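PDB 4FQD: NikO protein from Streptomyces tendae, which catalyses an enolpyruvyl transfer essential in nikkomycin biosynthesis and belongs to the MurA subfamily of the EPSP synthase family. Local coordinates for residues L283-G287 against P288-R292; P373-A377 against L378-T382. The protein carries 4 engineered substitutions. One frame throughout, in Å; residues are numbered along the deposited sequence.

How the contacts relate
Both contacts are local joints between a helix and a strand, taken in opposite order. Contact 1 turns strand 283-286 into helix 290-296; contact 2 ends helix 372-378 and leads into strand 382-385, an outermost strand, within this chain, of a different sheet. Their centres lie about 31 Å apart and their nearest atoms about 18 Å, so they do not touch. Each is partly buried, with contact 2 farther out, its centre about 25 Å from the centre of the chain against about 17 Å. Each turn has a glycine of positive phi, G289 and G379. Contact 1 relies on backbone shape, one weak bond across the turn and a loose isoleucine pair, whereas contact 2 has a network of backbone bonds, an apolar pair and a glutamate-threonine bond near the surface.

Contact 1 of 2, residues L283-G287 against P288-R292; sequences LRITG and PGIDR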
loop_
_atom_site.group_PDB
_atom_site.type_symbol
_atom_site.label_atom_id
_atom_site.label_comp_id
_atom_site.label_asym_id
_atom_site.label_seq_id
_atom_site.Cartn_x
_atom_site.Cartn_y
_atom_site.Cartn_z
ATOM N N LEU A 283 -14.926 -3.449 -25.974
ATOM C CA LEU A 283 -15.049 -2.024 -26.250
ATOM C C LEU A 283 -13.756 -1.445 -26.813
ATOM O O LEU A 283 -12.721 -1.439 -26.146
ATOM C CB LEU A 283 -15.445 -1.272 -24.979
ATOM C CG LEU A 283 -15.776 0.210 -25.159
ATOM C CD1 LEU A 283 -17.042 0.372 -25.986
ATOM C CD2 LEU A 283 -15.915 0.902 -23.813
ATOM N N ARG A 284 -13.825 -0.953 -28.046
ATOM C CA ARG A 284 -12.662 -0.370 -28.699
ATOM C C ARG A 284 -12.498 1.088 -28.285
ATOM O O ARG A 284 -13.425 1.889 -28.412
ATOM C CB ARG A 284 -12.793 -0.486 -30.217
ATOM C CG ARG A 284 -11.487 -0.785 -30.934
ATOM C CD ARG A 284 -11.734 -1.112 -32.397
ATOM N NE ARG A 284 -12.365 0.001 -33.100
ATOM C CZ ARG A 284 -11.697 0.949 -33.745
ATOM N NH1 ARG A 284 -10.373 0.920 -33.780
ATOM N NH2 ARG A 284 -12.348 1.927 -34.356
ATOM N N ILE A 285 -11.315 1.425 -27.780
ATOM C CA ILE A 285 -11.029 2.774 -27.306
ATOM C C ILE A 285 -9.851 3.360 -28.080
ATOM O O ILE A 285 -8.720 2.895 -27.947
ATOM C CB ILE A 285 -10.695 2.771 -25.804
ATOM C CG1 ILE A 285 -11.734 1.956 -25.029
ATOM C CG2 ILE A 285 -10.609 4.192 -25.272
ATOM C CD1 ILE A 285 -11.292 1.566 -23.635
ATOM N N THR A 286 -10.119 4.385 -28.882
ATOM C CA THR A 286 -9.102 4.938 -29.771
ATOM C C THR A 286 -8.510 6.254 -29.271
ATOM O O THR A 286 -9.089 6.933 -28.423
ATOM C CB THR A 286 -9.651 5.155 -31.195
ATOM O OG1 THR A 286 -10.671 6.162 -31.170
ATOM C CG2 THR A 286 -10.232 3.859 -31.747
ATOM N N GLY A 287 -7.350 6.604 -29.816
ATOM C CA GLY A 287 -6.664 7.833 -29.467
ATOM C C GLY A 287 -5.273 7.838 -30.067
ATOM O O GLY A 287 -4.568 6.834 -29.996
ATOM N N PRO A 288 -4.872 8.969 -30.669
ATOM C CA PRO A 288 -3.558 9.071 -31.315
ATOM C C PRO A 288 -2.417 8.897 -30.317
ATOM O O PRO A 288 -2.225 9.738 -29.439
ATOM C CB PRO A 288 -3.556 10.492 -31.890
ATOM C CG PRO A 288 -4.568 11.236 -31.084
ATOM C CD PRO A 288 -5.626 10.231 -30.743
ATOM N N GLY A 289 -1.671 7.807 -30.453
ATOM C CA GLY A 289 -0.568 7.525 -29.554
ATOM C C GLY A 289 -1.048 7.096 -28.184
ATOM O O GLY A 289 -0.456 7.459 -27.167
ATOM N N ILE A 290 -2.123 6.314 -28.156
ATOM C CA ILE A 290 -2.699 5.847 -26.901
ATOM C C ILE A 290 -1.781 4.838 -26.215
ATOM O O ILE A 290 -1.914 4.579 -25.018
ATOM C CB ILE A 290 -4.098 5.226 -27.111
ATOM C CG1 ILE A 290 -4.909 5.268 -25.813
ATOM C CG2 ILE A 290 -3.983 3.806 -27.640
ATOM C CD1 ILE A 290 -6.324 4.751 -25.959
ATOM N N ASP A 291 -0.848 4.274 -26.977
ATOM C CA ASP A 291 0.137 3.354 -26.424
ATOM C C ASP A 291 1.031 4.064 -25.413
ATOM O O ASP A 291 1.457 3.472 -24.423
ATOM C CB ASP A 291 0.977 2.718 -27.535
ATOM C CG ASP A 291 1.493 3.737 -28.537
ATOM O OD1 ASP A 291 1.380 4.953 -28.274
ATOM O OD2 ASP A 291 2.020 3.318 -29.590
ATOM N N ARG A 292 1.307 5.340 -25.671
ATOM C CA ARG A 292 2.062 6.165 -24.735
ATOM C C ARG A 292 1.265 6.375 -23.455
ATOM O O ARG A 292 1.823 6.378 -22.357
ATOM C CB ARG A 292 2.408 7.518 -25.359
ATOM C CG ARG A 292 3.556 7.468 -26.349
ATOM C CD ARG A 292 3.796 8.825 -26.992
ATOM N NE ARG A 292 3.997 9.879 -26.002
ATOM C CZ ARG A 292 3.275 10.993 -25.943
ATOM N NH1 ARG A 292 2.305 11.203 -26.824
ATOM N NH2 ARG A 292 3.525 11.899 -25.007
#
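I290 reaches back to the end of strand 283-286, and its CD1 lies 3.6 Å from I285 O. The side chain is extended, with CG1 roughly trans to the backbone N (chi1 -157°) and CD1 trans to CA (chi2 177°), which carries the terminal methyl past G287 to the strand. There the methyl also faces I285 through a loose apolar contact, I290 CD1 to I285 CG2 at 4.4 Å. Nearer the backbone, I290 CB sits 3.3 Å from G287 O. The main chain reverses in a type II beta turn from G287 to I290, the strand-to-helix connection in this part of the inverse-barrel fold: at its corners the P288 ring restricts phi to -63° and G289 takes the positive phi. I290 N gives G287 O a weak bond of 3.1 Å. R292 N bonds to G289 O at 3.1 Å as the chain goes over into the helix, and D316 OD1 accepts from G289 N. Beyond the turn, I285 and I290 both touch V318 and helix 265-278. The weak closing bond suggests that the turn owes much of its shape to proline and glycine backbone preferences, to the G289-D316 bond and to the buried isoleucines.

Contact 2 of 2, residues P373-A377 against L378-T382; sequences PELEA and LGIRT
E376 bends out from the last turn of its helix to meet T382, where the chain enters the next strand. Its CB passes I380 O at 4.0 Å, while the E376 CA-H points almost straight at the same oxygen, CA to O 3.2 Å. CG lies trans to the backbone N (chi1 -165°), as far from I380 O as CB is, and the chain then folds at chi2 (94°), which brings CD to 3.7 Å from I380 O and swings the carboxylate toward T382. OE1 accepts from T382 OG1 at 2.7 Å, the hydroxyl arriving nearly along the C-O axis, and more weakly from T382 N at 3.4 Å; OE2 passes I380 O and T382 N at longer range. An alanine here would remove the carboxylate and is likely to leave the T382 hydroxyl and amide without this acceptor, the start of the strand then less firmly tied to the helix. The helix itself closes in a Schellman motif. Its two bonds run from I380 N to L375 O (3.2 Å) and from G379 N to E376 O (3.2 Å); L378 N also bonds to L375 O, from the other face of the carbonyl, and G379, at phi 121°, breaks the helix. The apolar pair that accompanies the motif is L375 CD2 against I380 CD1, 3.7 Å apart. L375 and L378 both rest on A418 of helix 409-419, L378 also touches strand 402-405, where E374 OE1 accepts from R405 N, and T382 lies against L389 of strand 388-393.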
loop_
_atom_site.group_PDB
_atom_site.type_symbol
_atom_site.label_atom_id
_atom_site.label_comp_id
_atom_site.label_asym_id
_atom_site.label_seq_id
_atom_site.Cartn_x
_atom_site.Cartn_y
_atom_site.Cartn_z
ATOM N N PRO A 373 -19.530 6.795 0.182
ATOM C CA PRO A 373 -20.867 6.695 0.783
ATOM C C PRO A 373 -21.978 6.634 -0.263
ATOM O O PRO A 373 -23.063 6.127 0.021
ATOM C CB PRO A 373 -20.985 7.990 1.594
ATOM C CG PRO A 373 -19.579 8.419 1.836
ATOM C CD PRO A 373 -18.845 8.032 0.595
ATOM N N GLU A 374 -21.705 7.145 -1.459
ATOM C CA GLU A 374 -22.687 7.125 -2.535
ATOM C C GLU A 374 -22.743 5.752 -3.197
ATOM O O GLU A 374 -23.814 5.286 -3.585
ATOM C CB GLU A 374 -22.377 8.210 -3.565
ATOM C CG GLU A 374 -22.342 9.610 -2.982
ATOM C CD GLU A 374 -23.629 9.973 -2.267
ATOM O OE1 GLU A 374 -24.707 9.875 -2.891
ATOM O OE2 GLU A 374 -23.562 10.349 -1.078
ATOM N N LEU A 375 -21.585 5.109 -3.323
ATOM C CA LEU A 375 -21.522 3.744 -3.833
ATOM C C LEU A 375 -22.190 2.786 -2.855
ATOM O O LEU A 375 -22.712 1.744 -3.250
ATOM C CB LEU A 375 -20.070 3.316 -4.063
ATOM C CG LEU A 375 -19.329 3.937 -5.247
ATOM C CD1 LEU A 375 -17.901 3.418 -5.302
ATOM C CD2 LEU A 375 -20.056 3.638 -6.548
ATOM N N GLU A 376 -22.163 3.151 -1.577
ATOM C CA GLU A 376 -22.784 2.356 -0.524
ATOM C C GLU A 376 -24.290 2.249 -0.741
ATOM O O GLU A 376 -24.894 1.211 -0.476
ATOM C CB GLU A 376 -22.506 2.986 0.843
ATOM C CG GLU A 376 -22.783 2.073 2.023
ATOM C CD GLU A 376 -21.542 1.339 2.487
ATOM O OE1 GLU A 376 -20.428 1.837 2.225
ATOM O OE2 GLU A 376 -21.678 0.266 3.111
ATOM N N ALA A 377 -24.886 3.334 -1.226
ATOM C CA ALA A 377 -26.324 3.387 -1.468
ATOM C C ALA A 377 -26.747 2.434 -2.581
ATOM O O ALA A 377 -27.883 1.961 -2.606
ATOM C CB ALA A 377 -26.752 4.811 -1.796
ATOM N N LEU A 378 -25.828 2.154 -3.500
ATOM C CA LEU A 378 -26.118 1.272 -4.624
ATOM C C LEU A 378 -26.007 -0.203 -4.245
ATOM O O LEU A 378 -26.480 -1.075 -4.973
ATOM C CB LEU A 378 -25.199 1.584 -5.806
ATOM C CG LEU A 378 -25.413 2.941 -6.482
ATOM C CD1 LEU A 378 -24.438 3.123 -7.631
ATOM C CD2 LEU A 378 -26.849 3.080 -6.966
ATOM N N GLY A 379 -25.384 -0.475 -3.103
ATOM C CA GLY A 379 -25.242 -1.838 -2.623
ATOM C C GLY A 379 -23.797 -2.254 -2.430
ATOM O O GLY A 379 -23.516 -3.313 -1.869
ATOM N N ILE A 380 -22.877 -1.416 -2.894
ATOM C CA ILE A 380 -21.451 -1.693 -2.770
ATOM C C ILE A 380 -20.982 -1.502 -1.329
ATOM O O ILE A 380 -21.245 -0.470 -0.714
ATOM C CB ILE A 380 -20.626 -0.795 -3.711
ATOM C CG1 ILE A 380 -21.128 -0.936 -5.149
ATOM C CG2 ILE A 380 -19.148 -1.136 -3.621
ATOM C CD1 ILE A 380 -20.390 -0.069 -6.144
ATOM N N ARG A 381 -20.290 -2.505 -0.796
ATOM C CA ARG A 381 -19.824 -2.473 0.587
ATOM C C ARG A 381 -18.445 -1.830 0.690
ATOM O O ARG A 381 -17.468 -2.358 0.159
ATOM C CB ARG A 381 -19.758 -3.891 1.154
ATOM C CG ARG A 381 -20.986 -4.745 0.883
ATOM C CD ARG A 381 -22.049 -4.567 1.950
ATOM N NE ARG A 381 -22.801 -5.800 2.162
ATOM C CZ ARG A 381 -23.857 -6.168 1.444
ATOM N NH1 ARG A 381 -24.294 -5.394 0.461
ATOM N NH2 ARG A 381 -24.476 -7.310 1.708
ATOM N N THR A 382 -18.365 -0.695 1.377
ATOM C CA THR A 382 -17.090 -0.006 1.552
ATOM C C THR A 382 -16.797 0.306 3.016
ATOM O O THR A 382 -17.689 0.275 3.864
ATOM C CB THR A 382 -17.033 1.313 0.754
ATOM O OG1 THR A 382 -17.977 2.244 1.296
ATOM C CG2 THR A 382 -17.340 1.073 -0.719
#